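Local coordinates for protein ECL CdiI (Enterobacter cloacae subsp. cloacae, PDB 4NTQ) that serves as the immunity protein of a contact-dependent growth inhibition system, forming a complex with the toxic ribosomal RNase CdiA-CT, at residues B[80-93]-B[125-137]. Numbering follows the deposited sequence.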
loop_
_atom_site.group_PDB
_atom_site.type_symbol
_atom_site.label_atom_id
_atom_site.label_comp_id
_atom_site.label_asym_id
_atom_site.label_seq_id
_atom_site.Cartn_x
_atom_site.Cartn_y
_atom_site.Cartn_z
ATOM N N TRP B 80 -4.072 2.005 0.549
ATOM C CA TRP B 80 -5.184 1.202 1.017
ATOM C C TRP B 80 -6.431 1.935 0.561
ATOM O O TRP B 80 -6.559 3.142 0.783
ATOM C CB TRP B 80 -5.112 0.992 2.532
ATOM C CG TRP B 80 -3.957 0.048 2.873
ATOM C CD1 TRP B 80 -2.629 0.356 2.877
ATOM C CD2 TRP B 80 -4.042 -1.358 3.173
ATOM N NE1 TRP B 80 -1.884 -0.761 3.183
ATOM C CE2 TRP B 80 -2.725 -1.821 3.375
ATOM C CE3 TRP B 80 -5.107 -2.266 3.300
ATOM C CZ2 TRP B 80 -2.440 -3.148 3.698
ATOM C CZ3 TRP B 80 -4.823 -3.580 3.624
ATOM C CH2 TRP B 80 -3.498 -4.012 3.811
ATOM N N VAL B 81 -7.318 1.205 -0.113
ATOM C CA VAL B 81 -8.441 1.793 -0.824
ATOM C C VAL B 81 -9.764 1.380 -0.206
ATOM O O VAL B 81 -10.028 0.185 -0.037
ATOM C CB VAL B 81 -8.419 1.349 -2.296
ATOM C CG1 VAL B 81 -9.676 1.792 -3.005
ATOM C CG2 VAL B 81 -7.175 1.895 -2.989
ATOM N N LEU B 82 -10.591 2.367 0.133
ATOM C CA LEU B 82 -11.863 2.115 0.811
ATOM C C LEU B 82 -12.995 2.277 -0.190
ATOM O O LEU B 82 -13.069 3.286 -0.888
ATOM C CB LEU B 82 -12.059 3.088 1.976
ATOM C CG LEU B 82 -11.322 2.817 3.293
ATOM C CD1 LEU B 82 -9.822 2.637 3.119
ATOM C CD2 LEU B 82 -11.595 3.931 4.268
ATOM N N TYR B 83 -13.866 1.277 -0.282
ATOM C CA TYR B 83 -15.003 1.374 -1.173
ATOM C C TYR B 83 -16.252 1.384 -0.322
ATOM O O TYR B 83 -16.430 0.511 0.511
ATOM C CB TYR B 83 -15.044 0.186 -2.133
ATOM C CG TYR B 83 -13.997 0.175 -3.227
ATOM C CD1 TYR B 83 -14.149 0.964 -4.368
ATOM C CD2 TYR B 83 -12.882 -0.667 -3.150
ATOM C CE1 TYR B 83 -13.210 0.940 -5.387
ATOM C CE2 TYR B 83 -11.916 -0.703 -4.182
ATOM C CZ TYR B 83 -12.094 0.112 -5.288
ATOM O OH TYR B 83 -11.173 0.099 -6.301
ATOM N N PHE B 84 -17.111 2.366 -0.521
ATOM C CA PHE B 84 -18.310 2.499 0.304
ATOM C C PHE B 84 -19.564 1.896 -0.323
ATOM O O PHE B 84 -19.938 2.254 -1.439
ATOM C CB PHE B 84 -18.547 3.963 0.628
ATOM C CG PHE B 84 -17.375 4.616 1.279
ATOM C CD1 PHE B 84 -17.124 4.414 2.631
ATOM C CD2 PHE B 84 -16.512 5.418 0.547
ATOM C CE1 PHE B 84 -16.036 5.006 3.256
ATOM C CE2 PHE B 84 -15.402 6.017 1.159
ATOM C CZ PHE B 84 -15.169 5.809 2.525
ATOM N N GLU B 85 -20.193 0.962 0.390
ATOM C CA GLU B 85 -21.493 0.424 -0.012
ATOM C C GLU B 85 -22.415 0.338 1.185
ATOM O O GLU B 85 -22.262 -0.551 2.038
ATOM C CB GLU B 85 -21.351 -0.949 -0.650
ATOM C CG GLU B 85 -20.726 -0.897 -2.017
ATOM C CD GLU B 85 -20.622 -2.262 -2.655
ATOM O OE1 GLU B 85 -21.572 -3.079 -2.517
ATOM O OE2 GLU B 85 -19.586 -2.508 -3.295
ATOM N N ASP B 86 -23.365 1.267 1.231
ATOM C CA ASP B 86 -24.243 1.443 2.380
ATOM C C ASP B 86 -23.476 1.655 3.701
ATOM O O ASP B 86 -22.731 2.631 3.808
ATOM C CB ASP B 86 -25.265 0.316 2.434
ATOM C CG ASP B 86 -26.049 0.194 1.135
ATOM O OD1 ASP B 86 -26.425 -0.940 0.758
ATOM O OD2 ASP B 86 -26.262 1.241 0.486
ATOM N N GLU B 87 -23.648 0.766 4.683
ATOM C CA GLU B 87 -22.975 0.913 5.978
ATOM C C GLU B 87 -21.773 -0.012 6.069
ATOM O O GLU B 87 -21.234 -0.251 7.151
ATOM C CB GLU B 87 -23.932 0.614 7.129
ATOM C CG GLU B 87 -25.128 1.555 7.220
ATOM C CD GLU B 87 -24.744 2.942 7.695
ATOM O OE1 GLU B 87 -23.998 3.039 8.693
ATOM O OE2 GLU B 87 -25.176 3.934 7.063
ATOM N N LYS B 88 -21.358 -0.539 4.925
ATOM C CA LYS B 88 -20.217 -1.438 4.874
ATOM C C LYS B 88 -19.129 -0.817 4.023
ATOM O O LYS B 88 -19.417 -0.158 3.031
ATOM C CB LYS B 88 -20.627 -2.803 4.310
ATOM C CG LYS B 88 -19.508 -3.845 4.350
ATOM C CD LYS B 88 -20.019 -5.280 4.156
ATOM C CE LYS B 88 -20.839 -5.754 5.349
ATOM N NZ LYS B 88 -21.178 -7.200 5.244
ATOM N N VAL B 89 -17.876 -1.012 4.424
ATOM C CA VAL B 89 -16.743 -0.459 3.700
ATOM C C VAL B 89 -15.771 -1.572 3.373
ATOM O O VAL B 89 -15.272 -2.229 4.279
ATOM C CB VAL B 89 -15.992 0.598 4.528
ATOM C CG1 VAL B 89 -14.898 1.238 3.687
ATOM C CG2 VAL B 89 -16.957 1.669 5.036
ATOM N N TYR B 90 -15.521 -1.796 2.080
ATOM C CA TYR B 90 -14.527 -2.781 1.653
ATOM C C TYR B 90 -13.192 -2.089 1.513
ATOM O O TYR B 90 -13.127 -0.921 1.130
ATOM C CB TYR B 90 -14.925 -3.475 0.339
ATOM C CG TYR B 90 -16.255 -4.186 0.446
ATOM C CD1 TYR B 90 -16.346 -5.463 1.001
ATOM C CD2 TYR B 90 -17.429 -3.561 0.034
ATOM C CE1 TYR B 90 -17.582 -6.102 1.132
ATOM C CE2 TYR B 90 -18.665 -4.189 0.155
ATOM C CZ TYR B 90 -18.734 -5.453 0.708
ATOM O OH TYR B 90 -19.957 -6.063 0.828
ATOM N N VAL B 91 -12.131 -2.816 1.846
ATOM C CA VAL B 91 -10.800 -2.265 1.847
ATOM C C VAL B 91 -9.874 -3.197 1.095
ATOM O O VAL B 91 -9.838 -4.413 1.342
ATOM C CB VAL B 91 -10.243 -2.091 3.287
ATOM C CG1 VAL B 91 -8.937 -1.301 3.254
ATOM C CG2 VAL B 91 -11.254 -1.408 4.194
ATOM N N GLN B 92 -9.107 -2.613 0.184
ATOM C CA GLN B 92 -8.184 -3.369 -0.636
ATOM C C GLN B 92 -6.842 -2.682 -0.525
ATOM O O GLN B 92 -6.763 -1.542 -0.065
ATOM C CB GLN B 92 -8.662 -3.406 -2.090
ATOM C CG GLN B 92 -9.909 -4.240 -2.262
ATOM C CD GLN B 92 -10.325 -4.426 -3.711
ATOM O OE1 GLN B 92 -9.563 -4.159 -4.641
ATOM N NE2 GLN B 92 -11.553 -4.886 -3.907
ATOM N N ASN B 93 -5.791 -3.377 -0.944
ATOM C CA ASN B 93 -4.438 -2.879 -0.805
ATOM C C ASN B 93 -3.870 -2.903 -2.198
ATOM O O ASN B 93 -3.616 -3.973 -2.754
ATOM C CB ASN B 93 -3.654 -3.800 0.154
ATOM C CG ASN B 93 -2.167 -3.445 0.263
ATOM O OD1 ASN B 93 -1.328 -4.339 0.438
ATOM N ND2 ASN B 93 -1.835 -2.145 0.175
ATOM N N LYS B 125 -8.387 -14.108 -6.681
ATOM C CA LYS B 125 -9.099 -13.296 -5.712
ATOM C C LYS B 125 -8.296 -12.043 -5.385
ATOM O O LYS B 125 -7.102 -12.111 -5.107
ATOM C CB LYS B 125 -9.404 -14.081 -4.442
ATOM C CG LYS B 125 -9.986 -13.216 -3.336
ATOM C CD LYS B 125 -10.113 -13.983 -2.038
ATOM C CE LYS B 125 -10.503 -13.063 -0.892
ATOM N NZ LYS B 125 -10.912 -13.852 0.295
ATOM N N ILE B 126 -8.950 -10.892 -5.464
ATOM C CA ILE B 126 -8.342 -9.655 -5.013
ATOM C C ILE B 126 -8.428 -9.650 -3.494
ATOM O O ILE B 126 -9.484 -9.931 -2.931
ATOM C CB ILE B 126 -9.088 -8.435 -5.561
ATOM C CG1 ILE B 126 -9.190 -8.520 -7.090
ATOM C CG2 ILE B 126 -8.416 -7.136 -5.108
ATOM C CD1 ILE B 126 -7.887 -8.338 -7.760
ATOM N N SER B 127 -7.319 -9.365 -2.827
ATOM C CA SER B 127 -7.344 -9.313 -1.376
ATOM C C SER B 127 -8.308 -8.219 -0.920
ATOM O O SER B 127 -8.341 -7.135 -1.490
ATOM C CB SER B 127 -5.941 -9.075 -0.821
ATOM O OG SER B 127 -5.075 -10.180 -1.047
ATOM N N GLU B 128 -9.103 -8.509 0.101
ATOM C CA GLU B 128 -10.121 -7.570 0.564
ATOM C C GLU B 128 -10.482 -7.781 2.039
ATOM O O GLU B 128 -10.579 -8.909 2.518
ATOM C CB GLU B 128 -11.382 -7.687 -0.306
ATOM C CG GLU B 128 -12.390 -6.572 -0.090
ATOM C CD GLU B 128 -13.566 -6.642 -1.062
ATOM O OE1 GLU B 128 -14.449 -7.503 -0.870
ATOM O OE2 GLU B 128 -13.606 -5.834 -2.012
ATOM N N TRP B 129 -10.690 -6.689 2.755
ATOM C CA TRP B 129 -11.121 -6.771 4.144
ATOM C C TRP B 129 -12.340 -5.861 4.298
ATOM O O TRP B 129 -12.649 -5.074 3.401
ATOM C CB TRP B 129 -9.989 -6.310 5.075
ATOM C CG TRP B 129 -8.729 -7.165 5.024
ATOM C CD1 TRP B 129 -8.342 -8.104 5.940
ATOM C CD2 TRP B 129 -7.699 -7.140 4.021
ATOM N NE1 TRP B 129 -7.144 -8.671 5.566
ATOM C CE2 TRP B 129 -6.725 -8.092 4.398
ATOM C CE3 TRP B 129 -7.505 -6.408 2.850
ATOM C CZ2 TRP B 129 -5.573 -8.332 3.639
ATOM C CZ3 TRP B 129 -6.364 -6.653 2.089
ATOM C CH2 TRP B 129 -5.407 -7.603 2.492
ATOM N N HIS B 130 -13.033 -5.941 5.428
ATOM C CA HIS B 130 -14.150 -5.039 5.615
ATOM C C HIS B 130 -14.298 -4.496 7.022
ATOM O O HIS B 130 -13.886 -5.121 7.992
ATOM C CB HIS B 130 -15.453 -5.676 5.151
ATOM C CG HIS B 130 -15.872 -6.861 5.961
ATOM N ND1 HIS B 130 -15.447 -8.145 5.681
ATOM C CD2 HIS B 130 -16.706 -6.964 7.023
ATOM C CE1 HIS B 130 -15.987 -8.984 6.547
ATOM N NE2 HIS B 130 -16.761 -8.295 7.369
ATOM N N THR B 131 -14.887 -3.307 7.100
ATOM C CA THR B 131 -15.236 -2.679 8.357
ATOM C C THR B 131 -16.481 -1.820 8.134
ATOM O O THR B 131 -16.870 -1.585 6.997
ATOM C CB THR B 131 -14.066 -1.829 8.899
ATOM O OG1 THR B 131 -14.409 -1.337 10.187
ATOM C CG2 THR B 131 -13.740 -0.646 7.974
ATOM N N ASP B 132 -17.114 -1.362 9.209
ATOM C CA ASP B 132 -18.377 -0.636 9.080
ATOM C C ASP B 132 -18.137 0.850 8.778
ATOM O O ASP B 132 -17.053 1.372 9.018
ATOM C CB ASP B 132 -19.212 -0.796 10.347
ATOM C CG ASP B 132 -18.631 -0.033 11.517
ATOM O OD1 ASP B 132 -17.422 -0.156 11.774
ATOM O OD2 ASP B 132 -19.375 0.713 12.170
ATOM N N LEU B 133 -19.147 1.523 8.237
ATOM C CA LEU B 133 -19.037 2.943 7.905
ATOM C C LEU B 133 -18.700 3.792 9.118
ATOM O O LEU B 133 -17.838 4.669 9.035
ATOM C CB LEU B 133 -20.334 3.453 7.283
ATOM C CG LEU B 133 -20.313 4.902 6.818
ATOM C CD1 LEU B 133 -19.117 5.107 5.894
ATOM C CD2 LEU B 133 -21.618 5.235 6.103
ATOM N N ASN B 134 -19.374 3.538 10.242
ATOM C CA ASN B 134 -19.136 4.319 11.456
ATOM C C ASN B 134 -17.673 4.344 11.872
ATOM O O ASN B 134 -17.176 5.354 12.376
ATOM C CB ASN B 134 -19.980 3.806 12.629
ATOM C CG ASN B 134 -21.407 4.331 12.605
ATOM O OD1 ASN B 134 -21.681 5.417 12.093
ATOM N ND2 ASN B 134 -22.321 3.560 13.175
ATOM N N SER B 135 -16.973 3.234 11.667
ATOM C CA SER B 135 -15.605 3.173 12.157
ATOM C C SER B 135 -14.716 4.028 11.248
ATOM O O SER B 135 -13.710 4.582 11.689
ATOM C CB SER B 135 -15.109 1.729 12.269
ATOM O OG SER B 135 -14.961 1.171 10.984
ATOM N N VAL B 136 -15.113 4.166 9.987
ATOM C CA VAL B 136 -14.381 5.030 9.064
ATOM C C VAL B 136 -14.681 6.495 9.355
ATOM O O VAL B 136 -13.793 7.348 9.312
ATOM C CB VAL B 136 -14.707 4.705 7.600
ATOM C CG1 VAL B 136 -14.037 5.714 6.671
ATOM C CG2 VAL B 136 -14.255 3.282 7.268
ATOM N N LEU B 137 -15.940 6.782 9.658
ATOM C CA LEU B 137 -16.318 8.115 10.093
ATOM C C LEU B 137 -15.488 8.545 11.298
ATOM O O LEU B 137 -14.954 9.651 11.320
ATOM C CB LEU B 137 -17.792 8.148 10.449
ATOM C CG LEU B 137 -18.752 8.066 9.277
ATOM C CD1 LEU B 137 -20.208 8.050 9.771
ATOM C CD2 LEU B 137 -18.488 9.234 8.339
HETATM O O HOH W 1 -21.445 1.759 10.414
HETATM O O HOH W 2 -6.078 -5.625 -2.362
#
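Glu128 OE2 takes a hydrogen bond from Gln92 NE2 at 3.0 Å and also forms a salt bridge with Arg116. The amide meets this oxygen on its anti side, 31° out of the carboxylate plane. Gln92 NE2 has a second acceptor, the backbone oxygen of Thr117. The Glu128 chain runs extended, with CG anti to the backbone N (chi1 -168°), and this lays the carboxylate across Tyr90. Its OE1 comes within 3.4 Å of Tyr90 CD1, and Arg116 makes a cation-pi contact with the same ring.

The backbones pair as antiparallel strands. Val89 bonds both ways with Thr131, and Val91 both ways with Trp129. This places 129-132 at one border of the four-stranded sheet within the chain. Beyond it, Leu133 N donates to Glu87 O at 2.9 Å, an oxygen within the type II' turn from Glu85 to Lys88.

The face bearing Val89 and Val91 is largely apolar, with Thr131 OG1 bonded there to Ser135 OG. Val136 CG1 reaches Leu82 CD2 tip to tip at 3.9 Å and touches the edge of the Phe84 ring. Trp80 CZ3 lies over one face of Trp129, an oblique pair with six-membered ring planes at 51°.

At this end, Ser127 OG and Glu128 N bond to Asp235 of the toxin chain. Gripped by Gln92 and Arg116, the Glu128 carboxylate is fixed and probably stays ionised, beside a backbone N that binds the toxin.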